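Local coordinates for DUF917 domain-containing protein (Chromobacterium violaceum, PDB 2O3I), which is of unknown function but belongs to the DUF917 (S-methyl thiohydantoin desulfurase-like) family, with an N-terminal and a C-terminal domain of that type, at residues A2-P7 / T46-V51; V151-A156 / A207-S212. The protein carries 2 engineered substitutions. One frame throughout, in Å; residues are numbered along the deposited sequence.

Contact 1: residues A2-P7 / T46-V51; sequences AFELSP and TDKVRV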
# COMPACT_ATOMS: atom_id res chain seq x y z
N ALA A 2 25.33 6.58 27.57
CA ALA A 2 25.55 7.50 28.72
C ALA A 2 24.91 6.95 30.00
O ALA A 2 25.53 6.97 31.06
CB ALA A 2 24.99 8.89 28.41
N PHE A 3 23.67 6.46 29.90
CA PHE A 3 22.99 5.90 31.06
C PHE A 3 22.14 4.68 30.70
O PHE A 3 22.09 4.28 29.53
CB PHE A 3 22.14 6.98 31.77
CG PHE A 3 20.97 7.50 30.96
CD1 PHE A 3 19.71 6.92 31.08
CD2 PHE A 3 21.13 8.59 30.10
CE1 PHE A 3 18.62 7.42 30.37
CE2 PHE A 3 20.05 9.09 29.39
CZ PHE A 3 18.79 8.51 29.52
N GLU A 4 21.49 4.07 31.69
CA GLU A 4 20.66 2.90 31.42
C GLU A 4 19.31 2.90 32.12
O GLU A 4 19.13 3.52 33.17
CB GLU A 4 21.43 1.60 31.73
CG GLU A 4 21.86 1.43 33.17
CD GLU A 4 22.73 0.18 33.38
OE1 GLU A 4 22.96 -0.18 34.55
OE2 GLU A 4 23.19 -0.43 32.39
N LEU A 5 18.36 2.19 31.51
CA LEU A 5 17.01 2.10 32.05
C LEU A 5 16.76 0.70 32.58
O LEU A 5 17.30 -0.27 32.06
CB LEU A 5 15.98 2.39 30.96
CG LEU A 5 16.03 3.71 30.19
CD1 LEU A 5 15.10 3.61 28.98
CD2 LEU A 5 15.62 4.86 31.10
N SER A 6 15.94 0.61 33.62
CA SER A 6 15.57 -0.66 34.22
C SER A 6 14.05 -0.77 34.05
O SER A 6 13.40 0.20 33.69
CB SER A 6 15.93 -0.68 35.70
OG SER A 6 15.09 0.21 36.43
N PRO A 7 13.47 -1.96 34.30
CA PRO A 7 12.02 -2.06 34.15
C PRO A 7 11.25 -1.01 34.95
O PRO A 7 10.30 -0.41 34.44
CB PRO A 7 11.73 -3.48 34.62
CG PRO A 7 12.96 -4.23 34.14
CD PRO A 7 14.08 -3.28 34.53
N THR A 46 18.00 -9.24 28.34
CA THR A 46 18.55 -8.31 29.30
C THR A 46 17.48 -7.44 29.97
O THR A 46 16.42 -7.18 29.40
CB THR A 46 19.66 -7.43 28.66
OG1 THR A 46 20.25 -6.61 29.67
CG2 THR A 46 19.09 -6.54 27.57
N ASP A 47 17.80 -7.02 31.18
CA ASP A 47 16.93 -6.23 32.05
C ASP A 47 17.27 -4.74 31.98
O ASP A 47 16.51 -3.89 32.45
CB ASP A 47 17.13 -6.73 33.48
CG ASP A 47 15.89 -6.62 34.32
OD1 ASP A 47 14.80 -6.97 33.81
OD2 ASP A 47 16.00 -6.21 35.50
N LYS A 48 18.42 -4.43 31.40
CA LYS A 48 18.90 -3.06 31.29
C LYS A 48 18.88 -2.53 29.87
O LYS A 48 19.21 -3.25 28.92
CB LYS A 48 20.33 -2.98 31.85
CG LYS A 48 20.43 -3.36 33.33
CD LYS A 48 21.89 -3.48 33.79
CE LYS A 48 21.99 -3.50 35.31
NZ LYS A 48 21.11 -4.53 35.93
N VAL A 49 18.49 -1.27 29.72
CA VAL A 49 18.42 -0.63 28.42
C VAL A 49 19.46 0.48 28.33
O VAL A 49 19.40 1.47 29.05
CB VAL A 49 17.02 -0.03 28.17
CG1 VAL A 49 16.99 0.71 26.85
CG2 VAL A 49 15.97 -1.14 28.17
N ARG A 50 20.42 0.29 27.44
CA ARG A 50 21.47 1.27 27.24
C ARG A 50 20.93 2.46 26.43
O ARG A 50 20.34 2.27 25.37
CB ARG A 50 22.64 0.61 26.50
CG ARG A 50 23.95 1.39 26.52
CD ARG A 50 25.13 0.41 26.59
NE ARG A 50 24.94 -0.75 25.72
CZ ARG A 50 25.02 -0.72 24.39
NH1 ARG A 50 25.30 0.42 23.76
NH2 ARG A 50 24.81 -1.83 23.68
N VAL A 51 21.12 3.66 26.97
CA VAL A 51 20.67 4.89 26.30
C VAL A 51 21.90 5.75 26.05
O VAL A 51 22.64 6.05 26.97
CB VAL A 51 19.70 5.70 27.17
CG1 VAL A 51 19.16 6.88 26.36
CG2 VAL A 51 18.57 4.81 27.68

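Contact 2: residues V151-A156 / A207-S212; sequences VPPTPA and AMWMMS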
# COMPACT_ATOMS: atom_id res chain seq x y z
N VAL A 151 16.41 12.65 5.31
CA VAL A 151 16.85 11.24 5.44
C VAL A 151 15.94 10.39 4.58
O VAL A 151 14.73 10.48 4.71
CB VAL A 151 16.66 10.72 6.89
CG1 VAL A 151 17.00 9.27 6.94
CG2 VAL A 151 17.57 11.47 7.79
N PRO A 152 16.50 9.58 3.67
CA PRO A 152 15.60 8.77 2.84
C PRO A 152 14.63 8.04 3.75
O PRO A 152 15.03 7.39 4.70
CB PRO A 152 16.56 7.83 2.11
CG PRO A 152 17.78 8.68 1.93
CD PRO A 152 17.91 9.34 3.30
N PRO A 153 13.32 8.16 3.47
CA PRO A 153 12.29 7.50 4.28
C PRO A 153 12.16 6.00 4.05
O PRO A 153 11.66 5.28 4.91
CB PRO A 153 11.02 8.25 3.90
CG PRO A 153 11.25 8.57 2.46
CD PRO A 153 12.70 9.04 2.46
N THR A 154 12.60 5.53 2.89
CA THR A 154 12.52 4.11 2.56
C THR A 154 13.92 3.61 2.22
O THR A 154 14.80 4.39 1.89
CB THR A 154 11.60 3.85 1.36
OG1 THR A 154 12.21 4.36 0.18
CG2 THR A 154 10.26 4.52 1.55
N PRO A 155 14.14 2.29 2.28
CA PRO A 155 13.21 1.22 2.63
C PRO A 155 12.51 1.39 3.97
O PRO A 155 13.14 1.76 4.97
CB PRO A 155 14.10 -0.02 2.62
CG PRO A 155 15.16 0.32 1.63
CD PRO A 155 15.48 1.74 2.00
N ALA A 156 11.21 1.12 3.99
CA ALA A 156 10.42 1.21 5.21
C ALA A 156 9.96 -0.23 5.49
O ALA A 156 9.61 -0.96 4.57
CB ALA A 156 9.22 2.12 5.01
N ALA A 207 9.75 0.37 10.86
CA ALA A 207 11.18 0.63 10.94
C ALA A 207 11.54 1.36 9.65
O ALA A 207 11.41 0.81 8.54
CB ALA A 207 11.97 -0.68 11.06
N MSE A 208 11.99 2.60 9.79
CA MSE A 208 12.36 3.40 8.63
C MSE A 208 13.42 4.44 9.00
O MSE A 208 13.83 4.53 10.16
CB MSE A 208 11.12 4.09 8.04
CG MSE A 208 10.41 5.07 8.98
SE MSE A 208 8.75 5.76 8.23
CE MSE A 208 9.48 7.10 7.04
N TRP A 209 13.86 5.20 8.01
CA TRP A 209 14.86 6.24 8.22
C TRP A 209 16.20 5.70 8.77
O TRP A 209 16.76 6.23 9.73
CB TRP A 209 14.30 7.34 9.14
CG TRP A 209 13.39 8.32 8.42
CD1 TRP A 209 13.59 8.85 7.18
CD2 TRP A 209 12.20 8.94 8.93
NE1 TRP A 209 12.60 9.76 6.88
CE2 TRP A 209 11.74 9.84 7.94
CE3 TRP A 209 11.49 8.82 10.13
CZ2 TRP A 209 10.59 10.62 8.11
CZ3 TRP A 209 10.34 9.60 10.31
CH2 TRP A 209 9.91 10.49 9.30
N MSE A 210 16.70 4.64 8.15
CA MSE A 210 17.98 4.07 8.54
C MSE A 210 19.02 5.17 8.35
O MSE A 210 19.02 5.87 7.33
CB MSE A 210 18.31 2.87 7.67
CG MSE A 210 17.40 1.67 7.88
SE MSE A 210 17.87 0.20 6.70
CE MSE A 210 16.73 0.67 5.20
N MSE A 211 19.92 5.33 9.32
CA MSE A 211 20.93 6.38 9.23
C MSE A 211 22.34 5.95 9.64
O MSE A 211 22.52 5.09 10.50
CB MSE A 211 20.53 7.58 10.10
CG MSE A 211 19.16 8.18 9.76
SE MSE A 211 18.45 9.29 11.20
CE MSE A 211 17.28 10.41 10.20
N SER A 212 23.32 6.59 9.02
CA SER A 212 24.72 6.36 9.32
C SER A 212 25.00 7.40 10.40
O SER A 212 24.22 8.34 10.54
CB SER A 212 25.58 6.61 8.10
O HOH W 1 17.05 5.82 4.92
O HOH W 2 15.09 3.77 5.60

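Contact 1: residues A2-P7 / T46-V51
The carbonyl oxygen of Val51 is gripped by two consecutive backbone nitrogens: Ala2 N lies 2.8 Å and Phe3 N 3.1 Å from Val51 O. Two residues facing one across an antiparallel pair make a classic beta bulge, placed at the very start of strand 3-5. Phe3 and Val51 are the hydrogen-bonded pair at the bulge, Val51 N returning a bond of 2.8 Å to Phe3 O. The ladder then continues with the non-hydrogen-bonded pair Glu4-Arg50 and the hydrogen-bonded pair Leu5-Val49, where Leu5 N reaches Val49 O at 2.8 Å.

On the apolar face Val51 CB sits over the Phe3 ring, 3.8 Å from its centroid and 15° off the normal, a CH-pi contact. The ring is brought there because Phe3 CG stands between the backbone N and the carbonyl carbon (chi1 66°). Val51 CG2 lies between the Phe3 ring and Leu5, 3.7 Å from Leu5 CG. Past the ladder, the Asp47 carboxylate lies against the Pro7 ring, Asp47 OD1 to Pro7 CG 3.3 Å, while Lys40 N hydrogen-bonds that OD1.

Strand 3-5 is the outermost strand here; strand 49-52 continues the sheet to strand 127-129, and helices 111-124 and 225-237 touch the Leu5 side chain.

Contact 2: residues V151-A156 / A207-S212
Val151, Pro152 and Pro153 meet the Trp209 indole at its CD1 and NE1 atoms, where a proline-rich loop passes along the end of strand 203-211 before entering strand 156-159, its antiparallel neighbour in the mixed sheet. The loop itself has no regular structure, and the peptide bond before Pro155 is cis.

The tight part is built around the indole and is largely apolar apart from two carbonyl oxygens that approach the ring edge near its plane, Val151 O at 3.1 Å from Trp209 NE1 and Pro152 O at 3.2 Å from Trp209 CD1. Val151 CG1 adds a contact of 3.4 Å to Trp209 CD1. Over one face, the methyl of selenomethionine Met208 lies above the centre of the ring. That methyl, Met208 CE, is also 3.7 Å from Pro153 CB, so it fills the angle between the proline and the tryptophan; the bend at the end of the Met208 chain (chi3 -79°) turns it back to this place. Tyr146 stacks on the Trp209 ring, and helix 183-194 touches both Pro153 and Trp209.

Trp209 has positive backbone angles (phi 60°, psi 48°), an interruption of the extended course of the strand. On the looser side, which includes the exposed Pro152 and the partly exposed Pro155 and Met210, the polar link is made by water. One water donates to both Pro152 O and Met210 O; a second donates to Pro155 O and accepts from Met210 N. Two ordered waters thus bridge loop and strand through both backbone polar groups of Met210. The Met210 side chain crosses Pro155 at about a right angle, and its methyl, Met210 CE, rests 3.6 Å from Pro155 CD.

Both contacts belong to the same mixed eight-stranded sheet but to different parts of it. Contact 1 pairs strand 3-5 at one outer edge with strand 49-52; contact 2 lies toward the other edge, where strand 203-211 runs between strands 61-69 and 156-159. Their centres are 25 Å apart and their nearest atoms about 14 Å, so they do not touch. In sequence contact 1 closes before contact 2 opens. The two differ in kind: a direct backbone ladder joins 2-7 to 46-51, whereas side-chain packing and bridging waters join 151-156 to 207-212. Contact 2 also brings together segments from the two family domains. Neither can be tied to an active site.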